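Local structure of putative laminarinase (Phanerochaete chrysosporium, 2W39) at residues Ile118-Asn123 against Gly255-Gln260. The protein probably hydrolyses beta-1,3-linked glucans such as laminarin, as a secreted glycoside hydrolase of family 16 from a white-rot fungus. Numbering follows the deposited sequence.
Sequences IIEGVN and GDWAGQ. With BGC (beta-D-glucopyranose), chain B; LGC (D-glucono-1,5-lactone), chain D.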
ATOM      1  N   ILE A 118       0.631   2.184  -3.902  1.00  4.14           N
ATOM      2  CA  ILE A 118       0.299   1.085  -4.801  1.00  4.91           C
ATOM      3  C   ILE A 118      -1.026   0.432  -4.396  1.00  4.67           C
ATOM      4  O   ILE A 118      -1.900   0.223  -5.241  1.00  4.78           O
ATOM      5  CB  ILE A 118       1.457   0.054  -4.824  1.00  4.59           C
ATOM      6  CG1 ILE A 118       2.758   0.740  -5.269  1.00  5.46           C
ATOM      7  CG2 ILE A 118       1.088  -1.117  -5.719  1.00  5.91           C
ATOM      8  CD1 ILE A 118       4.026  -0.100  -5.044  1.00  6.10           C
ATOM      9  N   ILE A 119      -1.153   0.115  -3.107  1.00  4.66           N
ATOM     10  CA  ILE A 119      -2.396  -0.348  -2.509  1.00  5.33           C
ATOM     11  C   ILE A 119      -2.737   0.627  -1.408  1.00  4.93           C
ATOM     12  O   ILE A 119      -1.923   0.881  -0.531  1.00  4.83           O
ATOM     13  CB  ILE A 119      -2.264  -1.755  -1.903  1.00  5.00           C
ATOM     14  CG1 ILE A 119      -1.648  -2.738  -2.918  1.00  5.98           C
ATOM     15  CG2 ILE A 119      -3.637  -2.221  -1.398  1.00  7.09           C
ATOM     16  CD1 ILE A 119      -1.370  -4.135  -2.357  1.00  7.09           C
ATOM     17  N   GLU A 120      -3.943   1.185  -1.432  1.00  4.90           N
ATOM     18  CA  GLU A 120      -4.343   2.102  -0.362  1.00  5.35           C
ATOM     19  C   GLU A 120      -5.832   2.355  -0.379  1.00  5.11           C
ATOM     20  O   GLU A 120      -6.430   2.545  -1.441  1.00  5.51           O
ATOM     21  CB  GLU A 120      -3.651   3.468  -0.522  1.00  6.00           C
ATOM     22  CG  GLU A 120      -3.753   4.304   0.755  1.00  7.08           C
ATOM     23  CD  GLU A 120      -3.183   5.702   0.650  1.00  7.47           C
ATOM     24  OE1 GLU A 120      -2.868   6.163  -0.469  1.00  9.42           O
ATOM     25  OE2 GLU A 120      -3.066   6.348   1.718  1.00  8.56           O
ATOM     26  N   GLY A 121      -6.428   2.402   0.806  1.00  5.31           N
ATOM     27  CA  GLY A 121      -7.800   2.869   0.955  1.00  5.30           C
ATOM     28  C   GLY A 121      -8.136   2.959   2.424  1.00  5.38           C
ATOM     29  O   GLY A 121      -7.264   2.795   3.283  1.00  5.46           O
ATOM     30  N   VAL A 122      -9.408   3.250   2.699  1.00  5.91           N
ATOM     31  CA  VAL A 122      -9.867   3.414   4.063  1.00  6.28           C
ATOM     32  C   VAL A 122     -11.248   2.818   4.252  1.00  6.34           C
ATOM     33  O   VAL A 122     -12.078   2.843   3.335  1.00  6.53           O
ATOM     34  CB  VAL A 122      -9.921   4.920   4.486  1.00  6.28           C
ATOM     35  CG1 VAL A 122      -8.544   5.541   4.431  1.00  7.26           C
ATOM     36  CG2 VAL A 122     -10.905   5.713   3.639  1.00  8.08           C
ATOM     37  N   ASN A 123     -11.494   2.325   5.460  1.00  6.03           N
ATOM     38  CA  ASN A 123     -12.856   1.980   5.888  1.00  6.32           C
ATOM     39  C   ASN A 123     -13.577   1.075   4.921  1.00  6.62           C
ATOM     40  O   ASN A 123     -14.790   1.213   4.723  1.00  7.27           O
ATOM     41  CB  ASN A 123     -13.670   3.258   6.134  1.00  7.02           C
ATOM     42  CG  ASN A 123     -13.038   4.140   7.194  1.00  6.86           C
ATOM     43  OD1 ASN A 123     -12.558   3.636   8.206  1.00  7.61           O
ATOM     44  ND2 ASN A 123     -13.050   5.450   6.982  1.00  7.72           N
ATOM     45  N   GLY A 255      -7.066   8.502  11.910  1.00  8.34           N
ATOM     46  CA  GLY A 255      -6.067   9.426  11.380  1.00  9.36           C
ATOM     47  C   GLY A 255      -6.572  10.334  10.291  1.00  9.17           C
ATOM     48  O   GLY A 255      -7.784  10.482  10.086  1.00  9.93           O
ATOM     49  N   ASP A 256      -5.645  10.912   9.549  0.50  9.53           N
ATOM     50  CA  ASP A 256      -5.968  12.085   8.753  0.50 10.20           C
ATOM     51  C   ASP A 256      -6.865  11.830   7.531  0.50 10.43           C
ATOM     52  O   ASP A 256      -7.444  12.771   6.985  0.50 10.90           O
ATOM     53  CB  ASP A 256      -4.681  12.802   8.365  0.50 10.39           C
ATOM     54  CG  ASP A 256      -3.879  13.254   9.574  0.50 10.86           C
ATOM     55  OD1 ASP A 256      -4.477  13.524  10.649  0.50 10.98           O
ATOM     56  OD2 ASP A 256      -2.642  13.332   9.443  0.50 11.13           O
ATOM     57  N   TRP A 257      -6.988  10.570   7.118  1.00 10.34           N
ATOM     58  CA  TRP A 257      -7.950  10.192   6.088  1.00 10.12           C
ATOM     59  C   TRP A 257      -9.081   9.384   6.722  1.00  9.48           C
ATOM     60  O   TRP A 257     -10.207   9.874   6.801  1.00 10.46           O
ATOM     61  CB  TRP A 257      -7.251   9.467   4.925  1.00 11.23           C
ATOM     62  CG  TRP A 257      -8.138   9.102   3.753  1.00 11.25           C
ATOM     63  CD1 TRP A 257      -9.450   9.435   3.573  1.00 12.95           C
ATOM     64  CD2 TRP A 257      -7.747   8.362   2.591  1.00 11.49           C
ATOM     65  NE1 TRP A 257      -9.905   8.929   2.368  1.00 12.97           N
ATOM     66  CE2 TRP A 257      -8.880   8.257   1.755  1.00 11.86           C
ATOM     67  CE3 TRP A 257      -6.552   7.750   2.189  1.00 13.76           C
ATOM     68  CZ2 TRP A 257      -8.849   7.577   0.535  1.00 13.18           C
ATOM     69  CZ3 TRP A 257      -6.524   7.073   0.979  1.00 13.86           C
ATOM     70  CH2 TRP A 257      -7.669   6.988   0.169  1.00 13.64           C
ATOM     71  N   ALA A 258      -8.784   8.179   7.208  1.00  8.33           N
ATOM     72  CA  ALA A 258      -9.827   7.239   7.655  1.00  8.15           C
ATOM     73  C   ALA A 258     -10.661   7.744   8.824  1.00  8.67           C
ATOM     74  O   ALA A 258     -11.825   7.361   8.970  1.00  9.20           O
ATOM     75  CB  ALA A 258      -9.222   5.878   7.993  1.00  7.85           C
ATOM     76  N   GLY A 259     -10.059   8.593   9.658  1.00  8.77           N
ATOM     77  CA  GLY A 259     -10.713   9.035  10.890  1.00  9.84           C
ATOM     78  C   GLY A 259     -11.628  10.235  10.769  1.00 11.00           C
ATOM     79  O   GLY A 259     -12.342  10.557  11.724  1.00 11.55           O
ATOM     80  N   GLN A 260     -11.616  10.906   9.621  1.00 11.42           N
ATOM     81  CA  GLN A 260     -12.525  12.045   9.426  1.00 13.14           C
ATOM     82  C   GLN A 260     -13.963  11.564   9.558  1.00 13.29           C
ATOM     83  O   GLN A 260     -14.348  10.586   8.942  1.00 12.47           O
ATOM     84  CB  GLN A 260     -12.340  12.645   8.046  1.00 14.29           C
ATOM     85  CG  GLN A 260     -11.037  13.377   7.865  1.00 16.86           C
ATOM     86  CD  GLN A 260     -10.974  14.110   6.549  1.00 19.89           C
ATOM     87  OE1 GLN A 260     -11.849  14.923   6.240  1.00 21.95           O
ATOM     88  NE2 GLN A 260      -9.938  13.840   5.762  1.00 21.00           N
TER
HETATM   89  C2  BGC B   1       0.025   9.665   2.584  0.50 18.32           C
HETATM   90  C3  BGC B   1       1.127   9.105   3.487  0.50 17.87           C
HETATM   91  C4  BGC B   1       0.642   7.795   4.084  0.50 18.15           C
HETATM   92  C5  BGC B   1       0.547   6.801   2.936  0.50 18.26           C
HETATM   93  C6  BGC B   1       0.167   5.411   3.429  0.50 18.06           C
HETATM   94  C1  BGC B   1      -0.730   8.618   1.739  0.50 18.30           C
HETATM   95  O1  BGC B   1      -2.147   8.804   1.911  0.50 15.68           O
HETATM   96  O2  BGC B   1       0.580  10.666   1.716  0.50 19.09           O
HETATM   97  O3  BGC B   1       1.480  10.049   4.515  0.50 16.29           O
HETATM   98  O4  BGC B   1       1.541   7.318   5.083  0.50 18.48           O
HETATM   99  O5  BGC B   1      -0.427   7.226   1.969  0.50 19.12           O
HETATM  100  O6  BGC B   1      -1.252   5.339   3.618  0.50 16.81           O
HETATM  101  C1  LGC D1301      -0.248   8.890   1.703  0.50 11.86           C
HETATM  102  C2  LGC D1301       0.438   9.842   2.637  0.50 11.11           C
HETATM  103  O5  LGC D1301      -0.109   7.438   1.802  0.50 10.49           O
HETATM  104  O1  LGC D1301      -0.970   9.331   0.823  0.50 14.26           O
HETATM  105  O2  LGC D1301       1.193  10.820   1.895  0.50 10.42           O
HETATM  106  C3  LGC D1301       1.319   9.084   3.638  0.50  9.52           C
HETATM  107  O3  LGC D1301       1.588   9.915   4.780  0.50 10.31           O
HETATM  108  C4  LGC D1301       0.633   7.787   4.066  0.50  8.81           C
HETATM  109  O4  LGC D1301       1.291   7.196   5.182  0.50  6.75           O
HETATM  110  C5  LGC D1301       0.660   6.852   2.863  0.50  8.85           C
HETATM  111  C6  LGC D1301       0.114   5.448   3.112  0.50  7.31           C
HETATM  112  O6  LGC D1301      -1.218   5.464   3.645  0.50  5.65           O
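The carboxylate of Glu120, which reaches the bound sugar, meets the indole of Trp257 at its edge, the two planes turned 84° apart. This is a worked example of second-shell packing in a family 16 beta-sandwich: the end of strand 115-120 and the loop that follows it pack against the short, weakly bonded helix 255-258. The extended chain of Glu120, its CG turned opposite the backbone N (chi1 -165°), carries OE2 to the sugar, where Trp99 NE1 also donates to it. Glucose and gluconolactone are modelled as alternatives here; OE2 of Glu120 lies 2.6 Å from O1 of glucose, whereas its nearest lactone atom is O6, at 2.8 Å. The same OE2 is 3.6 Å from Trp257 CZ3.

Val122 spreads its two methyls against the indole. CG1 makes a CH-pi contact over the five-membered ring of Trp257, 3.7 Å from its centroid, and also touches Ala258 CB; CG2 leans toward Trp257 NE1 at 3.6 Å. Trp99 meets the same indole edge-to-face, and Ile263 of helix 261-266 packs on both Val122 and Trp257. Without the indole, as with an alanine here, the Val122 methyls would probably face a gap and Trp99 would lose its ring partner.

Beyond the ring a polar tie takes over. Asn123 OD1 accepts from Gly97 N, which steadies the amide, while Asn123 ND2 donates to Ala258 O at 3.0 Å, meeting a lone pair in the carbonyl plane, almost straight at 178°.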